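Long-range contacts in putative lipoprotein (Pseudomonas protegens, PDB 4KT3), which probably acts as the immunity protein that binds and neutralises a type VI secretion peptidoglycan glycoside hydrolase effector, protecting the bacterium from its toxicity: residues R29-H34 with K99-A104; F65-N70 with E78-F83. All blocks are in the same frame, centred on the assembly; numbering follows the deposited sequence.

Interaction 1 ties the last turns of helix 21-34 to the connection between strand 99-100 and helix 104-117, whereas interaction 2 pairs neighbouring strands 62-69 and 78-86 of the antiparallel sheet. Along the chain, interaction 2 is nested inside the loop that interaction 1 closes. Their centres lie about 15 Å apart, yet they share one apolar core: Leu32 CD2 is 3.7 Å from Phe83 CZ, and Leu101 CD2 is 4.0 Å from Phe83 CE2. Helix 21-34 thus packs on the sheet side bearing Phe65, Leu67 and Phe83. From the other side of the sheet Ser66, Tyr79 and Leu82 meet the partner chain, consistent with a helix-backed sheet presenting a surface to the effector.

Interaction 1: residues R29-H34 with K99-A104; sequences RVALKH and KRLDGA
His34 turns its CG anti to the backbone N (chi1 -179°), a setting that swings the imidazole out from the last turn of helix 21-34, across to Gly103, while Leu101, with CG beside its own N, sends CD2 toward the helix. The contact is helix-to-loop packing: Gly103 is the N-cap residue of helix 104-117, which follows the edge strand 99-100 of the sheet. In its buried part, Leu101 CD2 lies 3.7 Å from Ala31 CB and 4.0 Å from Leu32 CD2, one methyl serving both residues. Leu106 also packs on Ala31, which places this apolar layer between the two helices and the sheet. No direct hydrogen bond joins the two segments. A single water lies between them, 2.7 Å from Ala31 O and close to Asp102 O, between a helix carbonyl and the loop before helix 104-117; the second approach is unusually short and its bond doubtful, and more acceptors surround the water than it has protons to give. At the more exposed end, the His34 ring and the Asp102 carboxylate stand 78° apart, and His34 CD2 comes within 3.5 Å of Asp102 OD1. The Gly103 alpha carbon supplies a CH-pi contact: Gly103 CA sits over the centre of one face, 3.8 Å from the His34 ring centroid and 9° off the ring normal.

Interaction 2: residues F65-N70 with E78-F83; sequences FSLGYN and EYWGLF
A classic beta bulge interrupts the antiparallel hairpin of strands 62-69 and 78-86: Trp80 and Gly81 both face Leu67. The evidence is a carbonyl with two donors, Leu67 O taking a nearly straight bond from Trp80 N (2.8 Å, 173°) and a weak one from Gly81 N (3.4 Å). Regular pairing flanks it, with Phe65 and Phe83 exchanging two backbone bonds and Glu78 N reaching Tyr69 O at 2.9 Å. On the helix-facing side, Leu67 CB meets the Phe83 ring edge in plane, 3.9 Å from Phe83 CE1, and Leu67 CD2 packs on Trp80 CB. The backbone puts Tyr69 CB over one indole face, 3.6 Å from Trp80 CZ2, and with CG anti to the backbone N (chi1 174°) the phenol ring continues past the six-membered ring, planes 26° apart, so overlap is slight. Trp80 NE1 donates in its ring plane to Glu78 OE2 at 2.9 Å, a bond that should restrain the indole's rotation. Glu78 OE1 accepts from Gly150 N of the partner chain, and Tyr79 OH bonds Ser86 of that chain. The arrangement is that of a bulged antiparallel beta hairpin, here forming part of the interface in the effector-immunity complex.

Interaction 1: residues R29-H34 with K99-A104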
ATOM      1  N   ARG B  29       9.565  -9.149   8.129  1.00 18.20           N
ATOM      2  CA  ARG B  29      10.949  -9.099   7.657  1.00 20.70           C
ATOM      3  C   ARG B  29      11.506 -10.490   7.354  1.00 20.21           C
ATOM      4  O   ARG B  29      12.222 -10.677   6.369  1.00 24.67           O
ATOM      5  CB  ARG B  29      11.833  -8.352   8.648  1.00 21.61           C
ATOM      6  CG  ARG B  29      11.654  -6.854   8.576  1.00 23.16           C
ATOM      7  CD  ARG B  29      12.498  -6.129   9.601  1.00 25.02           C
ATOM      8  NE  ARG B  29      12.187  -4.702   9.608  1.00 26.39           N
ATOM      9  CZ  ARG B  29      12.705  -3.813   8.767  1.00 26.57           C
ATOM     10  NH1 ARG B  29      13.578  -4.187   7.839  1.00 31.78           N
ATOM     11  NH2 ARG B  29      12.354  -2.539   8.858  1.00 26.12           N
ATOM     12  N   VAL B  30      11.148 -11.469   8.179  1.00 23.92           N
ATOM     13  CA  VAL B  30      11.484 -12.862   7.894  1.00 23.47           C
ATOM     14  C   VAL B  30      10.812 -13.288   6.584  1.00 23.75           C
ATOM     15  O   VAL B  30      11.457 -13.844   5.695  1.00 28.42           O
ATOM     16  CB  VAL B  30      11.090 -13.796   9.064  1.00 23.56           C
ATOM     17  CG1 VAL B  30      11.244 -15.273   8.676  1.00 27.97           C
ATOM     18  CG2 VAL B  30      11.954 -13.511  10.294  1.00 27.30           C
ATOM     19  N   ALA B  31       9.522 -13.014   6.457  1.00 23.41           N
ATOM     20  CA  ALA B  31       8.799 -13.329   5.226  1.00 25.57           C
ATOM     21  C   ALA B  31       9.466 -12.746   3.982  1.00 26.52           C
ATOM     22  O   ALA B  31       9.582 -13.430   2.970  1.00 28.78           O
ATOM     23  CB  ALA B  31       7.370 -12.834   5.319  1.00 23.18           C
ATOM     24  N   LEU B  32       9.896 -11.486   4.051  1.00 23.72           N
ATOM     25  CA  LEU B  32      10.459 -10.806   2.879  1.00 28.50           C
ATOM     26  C   LEU B  32      11.862 -11.285   2.491  1.00 30.94           C
ATOM     27  O   LEU B  32      12.285 -11.103   1.344  1.00 26.54           O
ATOM     28  CB  LEU B  32      10.477  -9.288   3.098  1.00 26.90           C
ATOM     29  CG  LEU B  32       9.096  -8.648   3.282  1.00 26.29           C
ATOM     30  CD1 LEU B  32       9.200  -7.154   3.522  1.00 29.25           C
ATOM     31  CD2 LEU B  32       8.210  -8.932   2.090  1.00 30.26           C
ATOM     32  N   LYS B  33      12.588 -11.873   3.439  1.00 34.58           N
ATOM     33  CA  LYS B  33      13.905 -12.453   3.158  1.00 39.06           C
ATOM     34  C   LYS B  33      13.781 -13.551   2.104  1.00 40.63           C
ATOM     35  O   LYS B  33      14.613 -13.664   1.207  1.00 43.70           O
ATOM     36  CB  LYS B  33      14.526 -13.029   4.436  1.00 39.64           C
ATOM     37  N   HIS B  34      12.724 -14.348   2.216  1.00 45.32           N
ATOM     38  CA  HIS B  34      12.461 -15.442   1.285  1.00 50.23           C
ATOM     39  C   HIS B  34      12.088 -14.955  -0.124  1.00 54.09           C
ATOM     40  O   HIS B  34      12.254 -15.688  -1.096  1.00 57.50           O
ATOM     41  CB  HIS B  34      11.346 -16.334   1.850  1.00 54.86           C
ATOM     42  CG  HIS B  34      10.998 -17.507   0.983  1.00 55.01           C
ATOM     43  ND1 HIS B  34      11.853 -18.572   0.787  1.00 58.13           N
ATOM     44  CD2 HIS B  34       9.878 -17.790   0.275  1.00 57.23           C
ATOM     45  CE1 HIS B  34      11.279 -19.455  -0.011  1.00 58.46           C
ATOM     46  NE2 HIS B  34      10.079 -19.005  -0.335  1.00 59.38           N
ATOM     47  N   LYS B  99      -1.613 -12.426  -2.321  1.00 18.80           N
ATOM     48  CA  LYS B  99      -0.740 -13.581  -2.217  1.00 23.61           C
ATOM     49  C   LYS B  99      -0.421 -13.840  -0.757  1.00 18.69           C
ATOM     50  O   LYS B  99      -0.074 -12.924  -0.014  1.00 19.33           O
ATOM     51  CB  LYS B  99       0.562 -13.328  -2.970  1.00 24.93           C
ATOM     52  N   ARG B 100      -0.557 -15.096  -0.346  1.00 22.25           N
ATOM     53  CA  ARG B 100      -0.113 -15.512   0.973  1.00 22.79           C
ATOM     54  C   ARG B 100       1.388 -15.792   0.925  1.00 21.63           C
ATOM     55  O   ARG B 100       1.848 -16.647   0.161  1.00 21.17           O
ATOM     56  CB  ARG B 100      -0.879 -16.758   1.417  1.00 20.29           C
ATOM     57  CG  ARG B 100      -0.415 -17.331   2.749  1.00 24.94           C
ATOM     58  CD  ARG B 100      -1.233 -18.561   3.126  1.00 27.15           C
ATOM     59  NE  ARG B 100      -2.258 -18.265   4.126  1.00 29.33           N
ATOM     60  CZ  ARG B 100      -3.484 -18.785   4.147  1.00 25.34           C
ATOM     61  NH1 ARG B 100      -3.886 -19.642   3.213  1.00 31.39           N
ATOM     62  NH2 ARG B 100      -4.319 -18.448   5.117  1.00 20.35           N
ATOM     63  N   LEU B 101       2.162 -15.078   1.731  1.00 20.19           N
ATOM     64  CA  LEU B 101       3.600 -15.291   1.739  1.00 19.88           C
ATOM     65  C   LEU B 101       3.936 -16.629   2.391  1.00 25.04           C
ATOM     66  O   LEU B 101       3.186 -17.137   3.229  1.00 21.33           O
ATOM     67  CB  LEU B 101       4.326 -14.142   2.440  1.00 23.54           C
ATOM     68  CG  LEU B 101       4.571 -12.924   1.547  1.00 24.06           C
ATOM     69  CD1 LEU B 101       3.256 -12.245   1.177  1.00 24.68           C
ATOM     70  CD2 LEU B 101       5.516 -11.937   2.208  1.00 28.27           C
ATOM     71  N   ASP B 102       5.066 -17.201   1.991  1.00 23.51           N
ATOM     72  CA  ASP B 102       5.433 -18.544   2.411  1.00 26.07           C
ATOM     73  C   ASP B 102       6.941 -18.658   2.597  1.00 26.93           C
ATOM     74  O   ASP B 102       7.659 -17.661   2.562  1.00 36.85           O
ATOM     75  CB  ASP B 102       4.951 -19.550   1.367  1.00 33.48           C
ATOM     76  CG  ASP B 102       5.597 -19.332   0.012  1.00 40.82           C
ATOM     77  OD1 ASP B 102       6.448 -18.420  -0.102  1.00 40.44           O
ATOM     78  OD2 ASP B 102       5.257 -20.076  -0.935  1.00 46.46           O
ATOM     79  N   GLY B 103       7.420 -19.878   2.791  1.00 27.81           N
ATOM     80  CA  GLY B 103       8.828 -20.100   3.064  1.00 28.26           C
ATOM     81  C   GLY B 103       8.991 -20.841   4.370  1.00 25.21           C
ATOM     82  O   GLY B 103       8.216 -20.645   5.311  1.00 27.82           O
ATOM     83  N   ALA B 104      10.009 -21.685   4.432  1.00 30.07           N
ATOM     84  CA  ALA B 104      10.203 -22.554   5.587  1.00 25.24           C
ATOM     85  C   ALA B 104      10.421 -21.756   6.863  1.00 28.10           C
ATOM     86  O   ALA B 104       9.863 -22.090   7.896  1.00 25.93           O
ATOM     87  CB  ALA B 104      11.362 -23.494   5.350  1.00 29.01           C
TER
HETATM   88  O   HOH W   1       7.812 -15.228   2.120  1.00 35.23           O

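Interaction 2: residues F65-N70 with E78-F83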
ATOM      1  N   PHE B  65       1.558  -3.135   6.815  1.00 11.63           N
ATOM      2  CA  PHE B  65       2.876  -2.560   6.570  1.00 12.97           C
ATOM      3  C   PHE B  65       3.039  -2.263   5.097  1.00 13.92           C
ATOM      4  O   PHE B  65       2.605  -3.045   4.248  1.00 13.44           O
ATOM      5  CB  PHE B  65       3.988  -3.540   6.976  1.00 13.85           C
ATOM      6  CG  PHE B  65       3.952  -3.918   8.411  1.00 12.78           C
ATOM      7  CD1 PHE B  65       4.644  -3.169   9.353  1.00 15.20           C
ATOM      8  CD2 PHE B  65       3.212  -5.018   8.835  1.00 13.82           C
ATOM      9  CE1 PHE B  65       4.602  -3.509  10.688  1.00 13.06           C
ATOM     10  CE2 PHE B  65       3.173  -5.359  10.170  1.00 17.11           C
ATOM     11  CZ  PHE B  65       3.875  -4.609  11.095  1.00 15.07           C
ATOM     12  N   SER B  66       3.663  -1.134   4.787  1.00 12.86           N
ATOM     13  CA  SER B  66       4.017  -0.848   3.405  1.00 11.35           C
ATOM     14  C   SER B  66       5.517  -1.007   3.219  1.00 14.70           C
ATOM     15  O   SER B  66       6.299  -0.754   4.138  1.00 16.62           O
ATOM     16  CB  SER B  66       3.585   0.562   3.014  1.00 18.29           C
ATOM     17  OG  SER B  66       4.357   1.532   3.678  1.00 18.38           O
ATOM     18  N   LEU B  67       5.906  -1.447   2.026  1.00 13.51           N
ATOM     19  CA  LEU B  67       7.298  -1.568   1.639  1.00 14.33           C
ATOM     20  C   LEU B  67       7.521  -0.602   0.489  1.00 13.29           C
ATOM     21  O   LEU B  67       6.831  -0.655  -0.531  1.00 14.85           O
ATOM     22  CB  LEU B  67       7.591  -2.987   1.192  1.00 15.96           C
ATOM     23  CG  LEU B  67       8.986  -3.242   0.618  1.00 19.52           C
ATOM     24  CD1 LEU B  67      10.069  -2.993   1.660  1.00 22.19           C
ATOM     25  CD2 LEU B  67       9.055  -4.661   0.080  1.00 22.31           C
ATOM     26  N   GLY B  68       8.470   0.303   0.656  1.00 18.56           N
ATOM     27  CA  GLY B  68       8.643   1.359  -0.316  1.00 23.65           C
ATOM     28  C   GLY B  68      10.073   1.794  -0.512  1.00 17.41           C
ATOM     29  O   GLY B  68      10.978   1.325   0.169  1.00 18.07           O
ATOM     30  N   TYR B  69      10.240   2.740  -1.429  1.00 18.53           N
ATOM     31  CA  TYR B  69      11.533   3.119  -1.929  1.00 18.78           C
ATOM     32  C   TYR B  69      11.504   4.561  -2.416  1.00 15.85           C
ATOM     33  O   TYR B  69      10.681   4.906  -3.261  1.00 16.43           O
ATOM     34  CB  TYR B  69      11.873   2.184  -3.087  1.00 25.55           C
ATOM     35  CG  TYR B  69      13.131   2.538  -3.826  1.00 27.05           C
ATOM     36  CD1 TYR B  69      14.324   2.673  -3.147  1.00 33.22           C
ATOM     37  CD2 TYR B  69      13.127   2.714  -5.208  1.00 28.08           C
ATOM     38  CE1 TYR B  69      15.487   2.982  -3.799  1.00 30.53           C
ATOM     39  CE2 TYR B  69      14.293   3.028  -5.882  1.00 26.63           C
ATOM     40  CZ  TYR B  69      15.478   3.164  -5.165  1.00 27.59           C
ATOM     41  OH  TYR B  69      16.673   3.471  -5.786  1.00 34.36           O
ATOM     42  N   ASN B  70      12.413   5.395  -1.904  1.00 16.51           N
ATOM     43  CA  ASN B  70      12.573   6.760  -2.420  1.00 15.38           C
ATOM     44  C   ASN B  70      13.897   6.900  -3.163  1.00 16.08           C
ATOM     45  O   ASN B  70      14.986   6.702  -2.593  1.00 19.78           O
ATOM     46  CB  ASN B  70      12.486   7.808  -1.304  1.00 18.89           C
ATOM     47  CG  ASN B  70      11.073   8.022  -0.801  1.00 17.75           C
ATOM     48  OD1 ASN B  70      10.192   8.473  -1.543  1.00 16.00           O
ATOM     49  ND2 ASN B  70      10.845   7.705   0.472  1.00 23.15           N
ATOM     50  N   GLU B  78       8.037   5.116  -4.481  1.00 13.24           N
ATOM     51  CA  GLU B  78       7.653   3.923  -5.208  1.00 14.59           C
ATOM     52  C   GLU B  78       7.334   2.836  -4.193  1.00 12.74           C
ATOM     53  O   GLU B  78       8.145   2.564  -3.306  1.00 16.53           O
ATOM     54  CB  GLU B  78       8.796   3.476  -6.125  1.00 16.49           C
ATOM     55  CG  GLU B  78       8.543   2.199  -6.893  1.00 17.80           C
ATOM     56  CD  GLU B  78       9.667   1.883  -7.883  1.00 19.67           C
ATOM     57  OE1 GLU B  78      10.185   2.819  -8.523  1.00 18.14           O
ATOM     58  OE2 GLU B  78      10.061   0.702  -8.006  1.00 23.54           O
ATOM     59  N   TYR B  79       6.181   2.193  -4.332  1.00 13.47           N
ATOM     60  CA  TYR B  79       5.778   1.164  -3.365  1.00 12.73           C
ATOM     61  C   TYR B  79       5.813  -0.233  -3.977  1.00 10.69           C
ATOM     62  O   TYR B  79       5.425  -0.440  -5.125  1.00 14.08           O
ATOM     63  CB  TYR B  79       4.406   1.491  -2.781  1.00 12.22           C
ATOM     64  CG  TYR B  79       4.427   2.787  -2.003  1.00 12.91           C
ATOM     65  CD1 TYR B  79       4.790   2.809  -0.663  1.00 12.92           C
ATOM     66  CD2 TYR B  79       4.140   3.999  -2.627  1.00 12.85           C
ATOM     67  CE1 TYR B  79       4.831   4.004   0.043  1.00 12.80           C
ATOM     68  CE2 TYR B  79       4.171   5.181  -1.935  1.00 13.46           C
ATOM     69  CZ  TYR B  79       4.526   5.185  -0.605  1.00 13.40           C
ATOM     70  OH  TYR B  79       4.547   6.364   0.073  1.00 15.24           O
ATOM     71  N   TRP B  80       6.331  -1.177  -3.208  1.00 14.04           N
ATOM     72  CA  TRP B  80       6.561  -2.528  -3.689  1.00 14.42           C
ATOM     73  C   TRP B  80       5.593  -3.532  -3.068  1.00 16.51           C
ATOM     74  O   TRP B  80       5.421  -4.637  -3.579  1.00 22.18           O
ATOM     75  CB  TRP B  80       7.996  -2.948  -3.356  1.00 17.04           C
ATOM     76  CG  TRP B  80       9.054  -2.188  -4.117  1.00 18.34           C
ATOM     77  CD1 TRP B  80       8.890  -1.456  -5.257  1.00 19.88           C
ATOM     78  CD2 TRP B  80      10.443  -2.107  -3.782  1.00 19.86           C
ATOM     79  NE1 TRP B  80      10.101  -0.922  -5.653  1.00 21.78           N
ATOM     80  CE2 TRP B  80      11.066  -1.303  -4.759  1.00 23.07           C
ATOM     81  CE3 TRP B  80      11.216  -2.627  -2.743  1.00 23.51           C
ATOM     82  CZ2 TRP B  80      12.432  -1.014  -4.734  1.00 22.92           C
ATOM     83  CZ3 TRP B  80      12.574  -2.341  -2.720  1.00 25.39           C
ATOM     84  CH2 TRP B  80      13.166  -1.540  -3.707  1.00 26.23           C
ATOM     85  N   GLY B  81       4.983  -3.166  -1.950  1.00 15.22           N
ATOM     86  CA  GLY B  81       4.034  -4.058  -1.314  1.00 16.52           C
ATOM     87  C   GLY B  81       3.230  -3.419  -0.199  1.00 14.21           C
ATOM     88  O   GLY B  81       3.684  -2.481   0.458  1.00 13.81           O
ATOM     89  N   LEU B  82       2.035  -3.960   0.014  1.00 13.10           N
ATOM     90  CA  LEU B  82       1.192  -3.634   1.152  1.00 12.40           C
ATOM     91  C   LEU B  82       0.847  -4.973   1.779  1.00 13.05           C
ATOM     92  O   LEU B  82       0.256  -5.828   1.128  1.00 13.59           O
ATOM     93  CB  LEU B  82      -0.086  -2.906   0.716  1.00 12.22           C
ATOM     94  CG  LEU B  82      -1.111  -2.622   1.827  1.00 13.08           C
ATOM     95  CD1 LEU B  82      -0.516  -1.793   2.957  1.00 15.49           C
ATOM     96  CD2 LEU B  82      -2.356  -1.908   1.268  1.00 12.99           C
ATOM     97  N   PHE B  83       1.230  -5.157   3.038  1.00 12.25           N
ATOM     98  CA  PHE B  83       1.139  -6.452   3.702  1.00 12.03           C
ATOM     99  C   PHE B  83       0.280  -6.375   4.945  1.00 12.63           C
ATOM    100  O   PHE B  83       0.248  -5.351   5.630  1.00 13.88           O
ATOM    101  CB  PHE B  83       2.540  -6.930   4.103  1.00 13.81           C
ATOM    102  CG  PHE B  83       3.497  -7.024   2.951  1.00 14.63           C
ATOM    103  CD1 PHE B  83       4.308  -5.947   2.615  1.00 16.80           C
ATOM    104  CD2 PHE B  83       3.576  -8.181   2.192  1.00 16.52           C
ATOM    105  CE1 PHE B  83       5.189  -6.031   1.535  1.00 16.26           C
ATOM    106  CE2 PHE B  83       4.461  -8.272   1.116  1.00 17.25           C
ATOM    107  CZ  PHE B  83       5.262  -7.198   0.791  1.00 17.44           C
TER